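Side-chain contact in beta-ketothiolase BktB (Ralstonia eutropha, PDB 4NZS), which condenses acetyl-CoA with another acyl-CoA, such as acetyl-CoA or propionyl-CoA, into a 3-oxoacyl-CoA, supplying precursors of the copolymer PHBV: residues A362-T365 and V366-L369. Residues are numbered along the deposited sequence; the frame is centred on the assembly and turned at random.
Sequences ALIT and VKAL
K367 reaches back along its own helix, its methylenes passing over L363 and I364, a worked example of how a lysine can carry its charge through a buried interior. Its CB sits 3.2 Å from I364 O. CG, set anti to the carbonyl carbon (chi1 -76°), points back down the helix and lies 3.6 Å from L363 O. CD then rests 3.7 Å from I364 CA, with I364 CG2 and L363 CD2 each 4.1 Å from that same CD. The chain bends at chi3 (81°), and NZ ends farther from the helix axis than either side chain, in a salt bridge to E321 and a hydrogen bond to G348 O, so the buried ammonium is satisfied. K367 N also donates to L363 O at 2.8 Å, the i to i+4 bond of the helix. Elsewhere, the side chains of T365 and L369 lie side by side, pointing the same way, with T365 CG2 4.1 Å from L369 CD2, while T365 OG1 bonds G361 O. I364, T365 and A368 pack on V382 of strand 379-386; L363 and V366 meet R17 of strand 10-22, and A362, L363 and V366 meet A261, A259 and V263 of strand 257-267. Such packing typifies the helical layer between the two sheets of the layered thiolase fold.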
# COMPACT_ATOMS: atom_id res chain seq x y z
N ALA A 362 -25.95 16.60 -11.84
CA ALA A 362 -27.29 16.42 -11.23
C ALA A 362 -27.60 17.45 -10.14
O ALA A 362 -28.74 17.71 -9.76
CB ALA A 362 -27.42 15.00 -10.67
N LEU A 363 -26.57 18.07 -9.64
CA LEU A 363 -26.69 18.98 -8.57
C LEU A 363 -27.23 20.30 -9.07
O LEU A 363 -28.23 20.87 -8.54
CB LEU A 363 -25.31 19.17 -8.02
CG LEU A 363 -25.29 20.02 -6.81
CD1 LEU A 363 -24.56 19.26 -5.73
CD2 LEU A 363 -24.68 21.38 -7.12
N ILE A 364 -26.56 20.82 -10.08
CA ILE A 364 -27.00 22.04 -10.69
C ILE A 364 -28.39 21.86 -11.32
O ILE A 364 -29.15 22.82 -11.42
CB ILE A 364 -25.99 22.56 -11.77
CG1 ILE A 364 -25.90 21.61 -12.96
CG2 ILE A 364 -24.62 22.84 -11.14
CD1 ILE A 364 -24.82 22.00 -13.95
N THR A 365 -28.73 20.65 -11.74
CA THR A 365 -30.08 20.45 -12.22
C THR A 365 -31.03 20.84 -11.08
O THR A 365 -31.78 21.80 -11.19
CB THR A 365 -30.28 19.04 -12.76
OG1 THR A 365 -29.56 18.92 -13.98
CG2 THR A 365 -31.71 18.77 -13.06
N VAL A 366 -30.90 20.18 -9.95
CA VAL A 366 -31.67 20.51 -8.75
C VAL A 366 -31.58 22.00 -8.42
O VAL A 366 -32.59 22.66 -8.02
CB VAL A 366 -31.18 19.67 -7.58
CG1 VAL A 366 -31.71 20.20 -6.26
CG2 VAL A 366 -31.59 18.21 -7.82
N LYS A 367 -30.42 22.59 -8.61
CA LYS A 367 -30.39 24.04 -8.44
C LYS A 367 -31.35 24.76 -9.37
O LYS A 367 -32.03 25.67 -8.96
CB LYS A 367 -29.04 24.60 -8.73
CG LYS A 367 -28.08 24.37 -7.64
CD LYS A 367 -26.74 24.72 -8.22
CE LYS A 367 -26.50 26.19 -8.21
NZ LYS A 367 -25.06 26.45 -8.37
N ALA A 368 -31.38 24.35 -10.62
CA ALA A 368 -31.87 25.23 -11.68
C ALA A 368 -33.37 25.27 -11.68
O ALA A 368 -33.95 26.33 -11.48
CB ALA A 368 -31.34 24.79 -13.03
N LEU A 369 -33.96 24.10 -11.86
CA LEU A 369 -35.34 23.78 -11.43
C LEU A 369 -35.81 24.51 -10.14
O LEU A 369 -36.92 25.04 -10.08
CB LEU A 369 -35.45 22.27 -11.24
CG LEU A 369 -35.94 21.41 -12.47
CD1 LEU A 369 -35.56 21.94 -13.84
CD2 LEU A 369 -35.55 19.94 -12.39